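Local coordinates for acetate kinase (Entamoeba histolytica, PDB 4H0O), which probably phosphorylates acetate reversibly to acetyl phosphate, as a pyrophosphate-dependent acetate kinase of the ASKHA superfamily, at residues B[335-347]-B[358-370]. Sequence-based numbering, arbitrary orientation.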
loop_
_atom_site.group_PDB
_atom_site.type_symbol
_atom_site.label_atom_id
_atom_site.label_comp_id
_atom_site.label_asym_id
_atom_site.label_seq_id
_atom_site.Cartn_x
_atom_site.Cartn_y
_atom_site.Cartn_z
ATOM N N GLN B 335 -15.634 -4.266 16.026
ATOM C CA GLN B 335 -16.406 -5.510 15.915
ATOM C C GLN B 335 -15.620 -6.760 15.511
ATOM O O GLN B 335 -15.631 -7.758 16.232
ATOM C CB GLN B 335 -17.605 -5.317 14.979
ATOM C CG GLN B 335 -18.950 -5.240 15.692
ATOM C CD GLN B 335 -19.894 -6.357 15.280
ATOM O OE1 GLN B 335 -19.728 -6.968 14.223
ATOM N NE2 GLN B 335 -20.887 -6.633 16.118
ATOM N N MET B 336 -14.940 -6.707 14.369
ATOM C CA MET B 336 -14.218 -7.878 13.869
ATOM C C MET B 336 -12.959 -8.200 14.674
ATOM O O MET B 336 -12.597 -9.371 14.826
ATOM C CB MET B 336 -13.885 -7.720 12.383
ATOM C CG MET B 336 -15.121 -7.604 11.494
ATOM S SD MET B 336 -16.309 -8.938 11.788
ATOM C CE MET B 336 -17.731 -8.373 10.852
ATOM N N GLY B 337 -12.300 -7.168 15.191
ATOM C CA GLY B 337 -11.104 -7.355 15.993
ATOM C C GLY B 337 -11.400 -8.001 17.336
ATOM O O GLY B 337 -10.582 -8.757 17.864
ATOM N N LEU B 338 -12.580 -7.710 17.879
ATOM C CA LEU B 338 -12.952 -8.175 19.211
ATOM C C LEU B 338 -13.631 -9.542 19.189
ATOM O O LEU B 338 -13.441 -10.347 20.101
ATOM C CB LEU B 338 -13.881 -7.159 19.880
ATOM C CG LEU B 338 -13.359 -5.728 20.019
ATOM C CD1 LEU B 338 -14.473 -4.791 20.457
ATOM C CD2 LEU B 338 -12.192 -5.662 20.998
ATOM N N GLU B 339 -14.408 -9.802 18.139
ATOM C CA GLU B 339 -15.339 -10.934 18.138
ATOM C C GLU B 339 -15.088 -11.985 17.052
ATOM O O GLU B 339 -15.944 -12.833 16.803
ATOM C CB GLU B 339 -16.769 -10.428 17.910
ATOM C CG GLU B 339 -17.187 -9.302 18.853
ATOM C CD GLU B 339 -18.618 -8.839 18.627
ATOM O OE1 GLU B 339 -19.292 -9.383 17.725
ATOM O OE2 GLU B 339 -19.070 -7.930 19.356
ATOM N N VAL B 340 -13.925 -11.930 16.406
ATOM C CA VAL B 340 -13.586 -12.879 15.343
ATOM C C VAL B 340 -12.166 -13.401 15.585
ATOM O O VAL B 340 -11.194 -12.815 15.106
ATOM C CB VAL B 340 -13.681 -12.313 13.914
ATOM C CG1 VAL B 340 -13.404 -13.400 12.886
ATOM C CG2 VAL B 340 -15.052 -11.705 13.680
ATOM N N TRP B 341 -12.054 -14.509 16.315
ATOM C CA TRP B 341 -10.745 -15.029 16.718
ATOM C C TRP B 341 -9.905 -15.579 15.562
ATOM O O TRP B 341 -8.676 -15.614 15.650
ATOM C CB TRP B 341 -10.891 -16.090 17.816
ATOM C CG TRP B 341 -11.563 -17.346 17.365
ATOM C CD1 TRP B 341 -12.892 -17.638 17.448
ATOM C CD2 TRP B 341 -10.935 -18.489 16.771
ATOM N NE1 TRP B 341 -13.134 -18.889 16.937
ATOM C CE2 TRP B 341 -11.947 -19.435 16.514
ATOM C CE3 TRP B 341 -9.615 -18.805 16.429
ATOM C CZ2 TRP B 341 -11.685 -20.676 15.932
ATOM C CZ3 TRP B 341 -9.353 -20.037 15.850
ATOM C CH2 TRP B 341 -10.384 -20.958 15.608
ATOM N N GLN B 342 -10.563 -16.015 14.491
ATOM C CA GLN B 342 -9.857 -16.567 13.337
ATOM C C GLN B 342 -8.962 -15.526 12.663
ATOM O O GLN B 342 -7.883 -15.858 12.169
ATOM C CB GLN B 342 -10.839 -17.152 12.315
ATOM C CG GLN B 342 -11.569 -18.415 12.768
ATOM C CD GLN B 342 -12.882 -18.115 13.461
ATOM O OE1 GLN B 342 -13.108 -16.998 13.930
ATOM N NE2 GLN B 342 -13.762 -19.110 13.524
ATOM N N VAL B 343 -9.416 -14.275 12.639
ATOM C CA VAL B 343 -8.629 -13.186 12.065
ATOM C C VAL B 343 -7.371 -12.929 12.890
ATOM O O VAL B 343 -6.273 -12.807 12.340
ATOM C CB VAL B 343 -9.460 -11.887 11.932
ATOM C CG1 VAL B 343 -8.558 -10.674 11.754
ATOM C CG2 VAL B 343 -10.431 -11.998 10.765
ATOM N N ARG B 344 -7.536 -12.862 14.209
ATOM C CA ARG B 344 -6.415 -12.638 15.119
ATOM C C ARG B 344 -5.399 -13.771 15.025
ATOM O O ARG B 344 -4.190 -13.534 15.014
ATOM C CB ARG B 344 -6.909 -12.496 16.565
ATOM C CG ARG B 344 -7.852 -11.314 16.807
ATOM C CD ARG B 344 -8.149 -11.141 18.294
ATOM N NE ARG B 344 -8.834 -12.299 18.867
ATOM C CZ ARG B 344 -10.091 -12.286 19.299
ATOM N NH1 ARG B 344 -10.803 -11.169 19.236
ATOM N NH2 ARG B 344 -10.635 -13.387 19.803
ATOM N N LYS B 345 -5.898 -15.001 14.957
ATOM C CA LYS B 345 -5.034 -16.171 14.842
ATOM C C LYS B 345 -4.262 -16.139 13.528
ATOM O O LYS B 345 -3.055 -16.380 13.501
ATOM C CB LYS B 345 -5.857 -17.459 14.948
ATOM C CG LYS B 345 -5.039 -18.743 14.886
ATOM C CD LYS B 345 -3.825 -18.675 15.803
ATOM C CE LYS B 345 -3.263 -20.061 16.095
ATOM N NZ LYS B 345 -3.308 -20.952 14.907
ATOM N N ALA B 346 -4.961 -15.827 12.442
ATOM C CA ALA B 346 -4.328 -15.761 11.131
ATOM C C ALA B 346 -3.191 -14.740 11.127
ATOM O O ALA B 346 -2.116 -14.999 10.585
ATOM C CB ALA B 346 -5.352 -15.435 10.059
ATOM N N ILE B 347 -3.431 -13.584 11.739
ATOM C CA ILE B 347 -2.415 -12.541 11.819
ATOM C C ILE B 347 -1.224 -12.973 12.681
ATOM O O ILE B 347 -0.066 -12.849 12.270
ATOM C CB ILE B 347 -3.002 -11.222 12.358
ATOM C CG1 ILE B 347 -3.976 -10.621 11.345
ATOM C CG2 ILE B 347 -1.898 -10.230 12.659
ATOM C CD1 ILE B 347 -3.390 -10.479 9.950
ATOM N N LEU B 358 0.993 -16.976 21.069
ATOM C CA LEU B 358 -0.420 -16.767 21.360
ATOM C C LEU B 358 -1.008 -17.891 22.213
ATOM O O LEU B 358 -0.811 -19.073 21.918
ATOM C CB LEU B 358 -1.206 -16.634 20.051
ATOM C CG LEU B 358 -2.523 -15.856 20.100
ATOM C CD1 LEU B 358 -2.265 -14.389 20.405
ATOM C CD2 LEU B 358 -3.286 -15.996 18.798
ATOM N N ASP B 359 -1.719 -17.526 23.277
ATOM C CA ASP B 359 -2.488 -18.508 24.032
ATOM C C ASP B 359 -3.755 -18.794 23.231
ATOM O O ASP B 359 -4.711 -18.011 23.262
ATOM C CB ASP B 359 -2.830 -17.986 25.431
ATOM C CG ASP B 359 -3.293 -19.092 26.375
ATOM O OD1 ASP B 359 -3.907 -20.074 25.904
ATOM O OD2 ASP B 359 -3.043 -18.975 27.596
ATOM N N ASP B 360 -3.746 -19.907 22.504
ATOM C CA ASP B 360 -4.826 -20.238 21.577
ATOM C C ASP B 360 -6.165 -20.505 22.265
ATOM O O ASP B 360 -7.224 -20.324 21.661
ATOM C CB ASP B 360 -4.431 -21.421 20.686
ATOM C CG ASP B 360 -3.401 -21.041 19.640
ATOM O OD1 ASP B 360 -3.427 -19.879 19.182
ATOM O OD2 ASP B 360 -2.567 -21.896 19.276
ATOM N N SER B 361 -6.119 -20.921 23.527
ATOM C CA SER B 361 -7.342 -21.191 24.275
ATOM C C SER B 361 -8.020 -19.890 24.703
ATOM O O SER B 361 -9.246 -19.778 24.654
ATOM C CB SER B 361 -7.051 -22.071 25.492
ATOM O OG SER B 361 -8.250 -22.575 26.050
ATOM N N LEU B 362 -7.222 -18.909 25.117
ATOM C CA LEU B 362 -7.749 -17.593 25.475
ATOM C C LEU B 362 -8.318 -16.889 24.245
ATOM O O LEU B 362 -9.371 -16.253 24.309
ATOM C CB LEU B 362 -6.668 -16.719 26.117
ATOM C CG LEU B 362 -6.199 -17.057 27.535
ATOM C CD1 LEU B 362 -5.269 -15.979 28.072
ATOM C CD2 LEU B 362 -7.385 -17.236 28.463
ATOM N N ASN B 363 -7.616 -17.010 23.122
ATOM C CA ASN B 363 -8.029 -16.342 21.893
ATOM C C ASN B 363 -9.366 -16.842 21.356
ATOM O O ASN B 363 -10.197 -16.047 20.913
ATOM C CB ASN B 363 -6.950 -16.474 20.817
ATOM C CG ASN B 363 -7.335 -15.784 19.524
ATOM O OD1 ASN B 363 -7.545 -14.569 19.495
ATOM N ND2 ASN B 363 -7.425 -16.553 18.442
ATOM N N GLU B 364 -9.571 -18.157 21.401
ATOM C CA GLU B 364 -10.790 -18.761 20.864
ATOM C C GLU B 364 -12.032 -18.449 21.699
ATOM O O GLU B 364 -13.156 -18.633 21.236
ATOM C CB GLU B 364 -10.621 -20.278 20.705
ATOM C CG GLU B 364 -9.802 -20.688 19.483
ATOM C CD GLU B 364 -9.428 -22.162 19.479
ATOM O OE1 GLU B 364 -10.215 -22.987 19.992
ATOM O OE2 GLU B 364 -8.339 -22.495 18.962
ATOM N N LYS B 365 -11.829 -17.967 22.923
ATOM C CA LYS B 365 -12.942 -17.708 23.835
ATOM C C LYS B 365 -13.181 -16.221 24.101
ATOM O O LYS B 365 -14.202 -15.844 24.677
ATOM C CB LYS B 365 -12.730 -18.458 25.155
ATOM C CG LYS B 365 -12.695 -19.971 24.990
ATOM C CD LYS B 365 -12.173 -20.676 26.233
ATOM C CE LYS B 365 -12.101 -22.177 26.003
ATOM N NZ LYS B 365 -11.465 -22.493 24.692
ATOM N N SER B 366 -12.245 -15.378 23.677
ATOM C CA SER B 366 -12.362 -13.942 23.915
ATOM C C SER B 366 -13.306 -13.257 22.925
ATOM O O SER B 366 -13.201 -13.444 21.709
ATOM C CB SER B 366 -10.984 -13.277 23.878
ATOM O OG SER B 366 -11.078 -11.900 24.191
ATOM N N MET B 367 -14.235 -12.471 23.455
ATOM C CA MET B 367 -15.125 -11.676 22.619
ATOM C C MET B 367 -14.842 -10.192 22.828
ATOM O O MET B 367 -15.604 -9.334 22.375
ATOM C CB MET B 367 -16.590 -12.000 22.917
ATOM C CG MET B 367 -17.021 -13.386 22.462
ATOM S SD MET B 367 -17.036 -13.586 20.665
ATOM C CE MET B 367 -18.494 -12.630 20.241
ATOM N N GLY B 368 -13.743 -9.900 23.515
ATOM C CA GLY B 368 -13.289 -8.533 23.687
ATOM C C GLY B 368 -14.233 -7.647 24.476
ATOM O O GLY B 368 -14.293 -6.438 24.244
ATOM N N LYS B 369 -14.965 -8.242 25.413
ATOM C CA LYS B 369 -15.835 -7.466 26.291
ATOM C C LYS B 369 -15.009 -6.615 27.246
ATOM O O LYS B 369 -15.504 -5.639 27.814
ATOM C CB LYS B 369 -16.793 -8.376 27.062
ATOM C CG LYS B 369 -17.900 -8.959 26.196
ATOM C CD LYS B 369 -18.512 -7.876 25.318
ATOM C CE LYS B 369 -19.522 -8.441 24.329
ATOM N NZ LYS B 369 -19.947 -7.406 23.340
ATOM N N LYS B 370 -13.735 -6.971 27.398
ATOM C CA LYS B 370 -12.813 -6.217 28.243
ATOM C C LYS B 370 -11.360 -6.440 27.825
ATOM O O LYS B 370 -11.025 -7.477 27.251
ATOM C CB LYS B 370 -13.002 -6.596 29.714
ATOM C CG LYS B 370 -12.634 -8.035 30.035
ATOM C CD LYS B 370 -12.519 -8.253 31.536
ATOM C CE LYS B 370 -11.983 -9.640 31.852
ATOM N NZ LYS B 370 -12.037 -9.937 33.311
#
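Arg344 and Asn363 show how one buried guanidinium can knit two helices and the loops beside them together. Arg344 NE meets Asn363 OD1 at 2.7 Å in a nearly straight bond (165°), while Arg344 NH2 reaches the backbone Asn363 O at 2.9 Å and also binds Ser366 O. NH1 turns back to Gly337 O and Leu338 O, the latter approached from above its carbonyl plane, and these bonds together fix the rotation of the guanidinium. The first torsion of Asn363 (chi1 -180°) swings its amide toward helix 341-347, where ND2 binds Trp341 O, which also accepts from Lys345 N; amide and guanidinium planes stand nearly perpendicular. In this domain of ribonuclease H-like fold, as in the ASKHA superfamily, helix 334-339 directly follows strand 329-333, and helices 341-347 and 360-365 run roughly antiparallel (145°), with Val385 of strand 382-385 touching Arg344 and Ser366. Leu338 CB faces Gly368, where a CB would collide with it. At the rim the contacts are nonpolar but snug: Glu364 CG sits over the six-membered ring of Trp341 (CH-pi), and Met367 CE lies 3.6 Å from Glu339 CB. Charges pair loosely here: Glu339 OE2 stays 4.1 Å from Lys369 NZ, and Lys345 NZ, salt-bridged to Asp349, remains 4.4 Å from Asp360 OD1, which CE approaches instead.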